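Local coordinates for protein Dmd discriminator of mRNA degradation (Enterobacteria phage RB69, PDB 5I8J) that probably acts as a phage antitoxin that binds and neutralises the bacterial toxin RnlA, so countering degradation of phage mRNA, at residues T6-F20 with L40-I52. Numbering follows the deposited sequence.
Sequences TKVTFIGWFKSGEMF and LAEVNNALVKAFI
Thr9, Ile11 and Trp13 each exchange a pair of backbone hydrogen bonds with Phe51, Lys49 and Leu47 in turn, coupling the antiparallel strands 6-14 and 46-52, whose axes approach to 4.6 Å. Side chains then alternate between the two faces of the sheet. On one, Leu40 CD1 of helix 30-44 lies over one face of the Phe10 ring in a CH-pi contact, 4.0 Å from the ring centroid, and Val8 CG1 lies toward the rim of the opposite face. Farther along, with no side chain at Gly12, the Phe20 ring can set the rim of one face against Gly12 CA, and Phe20 CZ reaches Val48 CG2 at 3.8 Å. Strands 6-14 and 46-52 are the central pair of a four-stranded antiparallel sheet, and helix 30-44 packs on this face to form the hydrophobic core. A Schellman motif at Asn45, with its positive phi, turns the chain from helix 30-44 toward strand 46-52. The other face meets the second subunit. Here the extended Lys49 chain slants across Trp13, with Lys49 CE 3.4 Å from Trp13 CZ3; a bend at chi4 (-81°) then turns NZ to salt bridges with Glu59 of its own chain and Asp54 of the second subunit. Ile11 CD1 presses on Phe51 CE1 at 3.3 Å, while the Phe51 ring packs edge-to-face with Phe51 of the second subunit.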
# COMPACT_ATOMS: atom_id res chain seq x y z
N THR A 6 11.82 -3.76 -11.71
CA THR A 6 11.35 -3.95 -10.34
C THR A 6 10.02 -3.21 -10.19
O THR A 6 9.95 -2.03 -10.48
CB THR A 6 12.37 -3.43 -9.32
OG1 THR A 6 13.61 -4.12 -9.48
CG2 THR A 6 11.87 -3.61 -7.89
N LYS A 7 8.97 -3.92 -9.76
CA LYS A 7 7.69 -3.25 -9.53
C LYS A 7 7.62 -2.78 -8.09
O LYS A 7 7.64 -3.59 -7.15
CB LYS A 7 6.51 -4.18 -9.84
CG LYS A 7 5.16 -3.49 -9.69
CD LYS A 7 4.01 -4.45 -9.98
CE LYS A 7 4.04 -5.64 -9.03
NZ LYS A 7 2.99 -6.65 -9.35
N VAL A 8 7.55 -1.47 -7.91
CA VAL A 8 7.50 -0.91 -6.57
C VAL A 8 6.12 -0.35 -6.32
O VAL A 8 5.62 0.45 -7.10
CB VAL A 8 8.56 0.19 -6.37
CG1 VAL A 8 8.60 0.63 -4.91
CG2 VAL A 8 9.93 -0.33 -6.80
N THR A 9 5.48 -0.79 -5.24
CA THR A 9 4.20 -0.23 -4.84
C THR A 9 4.45 0.86 -3.80
O THR A 9 5.05 0.60 -2.77
CB THR A 9 3.26 -1.30 -4.25
OG1 THR A 9 3.01 -2.33 -5.23
CG2 THR A 9 1.94 -0.67 -3.82
N PHE A 10 4.00 2.07 -4.10
CA PHE A 10 4.13 3.20 -3.20
C PHE A 10 2.79 3.48 -2.56
O PHE A 10 1.76 3.52 -3.25
CB PHE A 10 4.63 4.45 -3.95
CG PHE A 10 6.03 4.34 -4.47
CD1 PHE A 10 7.11 4.73 -3.68
CD2 PHE A 10 6.27 3.83 -5.73
CE1 PHE A 10 8.40 4.63 -4.16
CE2 PHE A 10 7.57 3.72 -6.21
CZ PHE A 10 8.63 4.12 -5.43
N ILE A 11 2.80 3.66 -1.24
CA ILE A 11 1.60 4.05 -0.52
C ILE A 11 1.88 5.36 0.19
O ILE A 11 2.87 5.47 0.89
CB ILE A 11 1.17 3.01 0.52
CG1 ILE A 11 1.14 1.62 -0.10
CG2 ILE A 11 -0.20 3.39 1.08
CD1 ILE A 11 1.11 0.56 0.97
N GLY A 12 1.01 6.34 -0.01
CA GLY A 12 1.22 7.67 0.52
C GLY A 12 0.07 8.13 1.40
O GLY A 12 -1.10 7.80 1.14
N TRP A 13 0.42 8.85 2.46
CA TRP A 13 -0.53 9.55 3.32
C TRP A 13 -0.28 11.05 3.30
O TRP A 13 0.81 11.50 3.67
CB TRP A 13 -0.43 9.07 4.77
CG TRP A 13 -0.94 7.70 5.02
CD1 TRP A 13 -2.16 7.36 5.56
CD2 TRP A 13 -0.25 6.46 4.79
NE1 TRP A 13 -2.26 5.99 5.66
CE2 TRP A 13 -1.11 5.42 5.20
CE3 TRP A 13 1.00 6.14 4.27
CZ2 TRP A 13 -0.75 4.07 5.09
CZ3 TRP A 13 1.36 4.80 4.17
CH2 TRP A 13 0.48 3.78 4.58
N PHE A 14 -1.28 11.81 2.87
CA PHE A 14 -1.23 13.26 2.96
C PHE A 14 -1.38 13.67 4.42
O PHE A 14 -1.79 12.86 5.26
CB PHE A 14 -2.32 13.92 2.12
CG PHE A 14 -2.17 13.73 0.64
CD1 PHE A 14 -1.13 14.34 -0.06
CD2 PHE A 14 -3.07 12.95 -0.07
CE1 PHE A 14 -1.00 14.16 -1.42
CE2 PHE A 14 -2.93 12.76 -1.43
CZ PHE A 14 -1.90 13.37 -2.11
N LYS A 15 -1.06 14.93 4.73
CA LYS A 15 -1.25 15.43 6.10
C LYS A 15 -2.70 15.32 6.55
O LYS A 15 -2.98 15.09 7.73
CB LYS A 15 -0.78 16.89 6.19
CG LYS A 15 0.70 17.08 5.95
CD LYS A 15 1.04 18.56 5.83
CE LYS A 15 0.65 19.32 7.08
NZ LYS A 15 1.28 18.74 8.31
N SER A 16 -3.61 15.48 5.60
CA SER A 16 -5.05 15.31 5.84
C SER A 16 -5.46 13.89 6.26
O SER A 16 -6.57 13.68 6.74
CB SER A 16 -5.83 15.66 4.58
OG SER A 16 -5.57 14.69 3.58
N GLY A 17 -4.58 12.92 6.04
CA GLY A 17 -4.97 11.54 6.25
C GLY A 17 -5.51 10.88 4.99
O GLY A 17 -5.70 9.66 4.94
N GLU A 18 -5.78 11.70 3.97
CA GLU A 18 -6.10 11.16 2.65
C GLU A 18 -4.92 10.37 2.12
O GLU A 18 -3.78 10.63 2.49
CB GLU A 18 -6.47 12.27 1.67
CG GLU A 18 -7.88 12.79 1.77
CD GLU A 18 -8.21 13.69 0.59
OE1 GLU A 18 -7.38 13.79 -0.34
OE2 GLU A 18 -9.30 14.29 0.58
N MET A 19 -5.18 9.40 1.24
CA MET A 19 -4.12 8.51 0.77
C MET A 19 -3.99 8.51 -0.73
O MET A 19 -4.92 8.92 -1.44
CB MET A 19 -4.39 7.09 1.28
CG MET A 19 -4.34 7.01 2.79
SD MET A 19 -4.98 5.45 3.44
CE MET A 19 -3.82 4.32 2.75
N PHE A 20 -2.84 8.07 -1.21
CA PHE A 20 -2.66 7.78 -2.63
C PHE A 20 -1.79 6.55 -2.79
O PHE A 20 -1.09 6.16 -1.87
CB PHE A 20 -2.06 8.98 -3.39
CG PHE A 20 -0.69 9.38 -2.92
CD1 PHE A 20 -0.53 10.25 -1.85
CD2 PHE A 20 0.44 8.92 -3.58
CE1 PHE A 20 0.73 10.63 -1.43
CE2 PHE A 20 1.71 9.31 -3.16
CZ PHE A 20 1.85 10.16 -2.10
N LEU A 40 8.65 11.71 -4.18
CA LEU A 40 7.21 11.53 -4.04
C LEU A 40 6.71 12.13 -2.73
O LEU A 40 5.70 12.83 -2.70
CB LEU A 40 6.84 10.04 -4.09
CG LEU A 40 6.40 9.45 -5.42
CD1 LEU A 40 6.07 7.97 -5.22
CD2 LEU A 40 5.19 10.21 -5.96
N ALA A 41 7.44 11.88 -1.66
CA ALA A 41 7.00 12.34 -0.35
C ALA A 41 7.10 13.86 -0.28
O ALA A 41 6.18 14.53 0.18
CB ALA A 41 7.80 11.68 0.75
N GLU A 42 8.21 14.40 -0.78
CA GLU A 42 8.46 15.83 -0.63
C GLU A 42 7.50 16.66 -1.47
O GLU A 42 6.92 17.63 -0.98
CB GLU A 42 9.91 16.18 -1.00
CG GLU A 42 10.22 17.64 -0.70
CD GLU A 42 11.69 17.98 -0.85
OE1 GLU A 42 12.33 17.48 -1.80
OE2 GLU A 42 12.19 18.76 0.00
N VAL A 43 7.33 16.26 -2.73
CA VAL A 43 6.40 16.96 -3.63
C VAL A 43 4.99 16.99 -3.04
O VAL A 43 4.26 17.98 -3.18
CB VAL A 43 6.37 16.28 -5.02
CG1 VAL A 43 5.21 16.80 -5.87
CG2 VAL A 43 7.68 16.50 -5.74
N ASN A 44 4.61 15.92 -2.35
CA ASN A 44 3.25 15.79 -1.87
C ASN A 44 3.06 16.15 -0.40
O ASN A 44 1.95 16.02 0.13
CB ASN A 44 2.77 14.36 -2.13
CG ASN A 44 2.46 14.13 -3.60
OD1 ASN A 44 1.50 14.69 -4.13
ND2 ASN A 44 3.27 13.31 -4.27
N ASN A 45 4.13 16.62 0.24
CA ASN A 45 4.12 16.87 1.68
C ASN A 45 3.50 15.68 2.41
O ASN A 45 2.58 15.83 3.21
CB ASN A 45 3.36 18.15 2.00
CG ASN A 45 4.05 19.38 1.45
OD1 ASN A 45 5.05 19.82 2.00
ND2 ASN A 45 3.51 19.93 0.37
N ALA A 46 4.02 14.49 2.11
CA ALA A 46 3.37 13.26 2.51
C ALA A 46 4.33 12.27 3.17
O ALA A 46 5.55 12.43 3.12
CB ALA A 46 2.70 12.61 1.29
N LEU A 47 3.75 11.26 3.81
CA LEU A 47 4.48 10.08 4.22
C LEU A 47 4.36 9.09 3.07
O LEU A 47 3.25 8.80 2.64
CB LEU A 47 3.90 9.48 5.50
CG LEU A 47 4.29 8.04 5.85
CD1 LEU A 47 5.77 7.94 6.18
CD2 LEU A 47 3.44 7.51 6.99
N VAL A 48 5.47 8.60 2.55
CA VAL A 48 5.40 7.61 1.48
C VAL A 48 6.22 6.39 1.84
O VAL A 48 7.36 6.52 2.30
CB VAL A 48 5.89 8.18 0.13
CG1 VAL A 48 5.85 7.10 -0.98
CG2 VAL A 48 5.06 9.38 -0.27
N LYS A 49 5.62 5.20 1.67
CA LYS A 49 6.29 3.93 1.89
C LYS A 49 6.45 3.21 0.57
O LYS A 49 5.52 3.18 -0.24
CB LYS A 49 5.50 3.04 2.86
CG LYS A 49 5.19 3.67 4.20
CD LYS A 49 4.17 2.80 4.96
CE LYS A 49 3.70 3.46 6.25
NZ LYS A 49 4.65 3.29 7.37
N ALA A 50 7.63 2.63 0.36
CA ALA A 50 7.90 1.82 -0.84
C ALA A 50 7.91 0.33 -0.48
O ALA A 50 8.56 -0.09 0.47
CB ALA A 50 9.23 2.23 -1.48
N PHE A 51 7.16 -0.45 -1.25
CA PHE A 51 7.03 -1.88 -1.05
C PHE A 51 7.52 -2.63 -2.28
O PHE A 51 7.18 -2.27 -3.40
CB PHE A 51 5.56 -2.27 -0.79
CG PHE A 51 5.05 -1.88 0.58
CD1 PHE A 51 4.62 -0.58 0.84
CD2 PHE A 51 4.96 -2.82 1.59
CE1 PHE A 51 4.14 -0.23 2.10
CE2 PHE A 51 4.48 -2.48 2.85
CZ PHE A 51 4.06 -1.19 3.10
N ILE A 52 8.31 -3.68 -2.07
CA ILE A 52 8.67 -4.61 -3.14
C ILE A 52 8.33 -6.02 -2.67
O ILE A 52 8.70 -6.41 -1.57
CB ILE A 52 10.16 -4.53 -3.52
CG1 ILE A 52 10.52 -3.11 -3.98
CG2 ILE A 52 10.49 -5.54 -4.63
CD1 ILE A 52 12.02 -2.88 -4.15
O HOH W 1 -0.01 16.62 2.64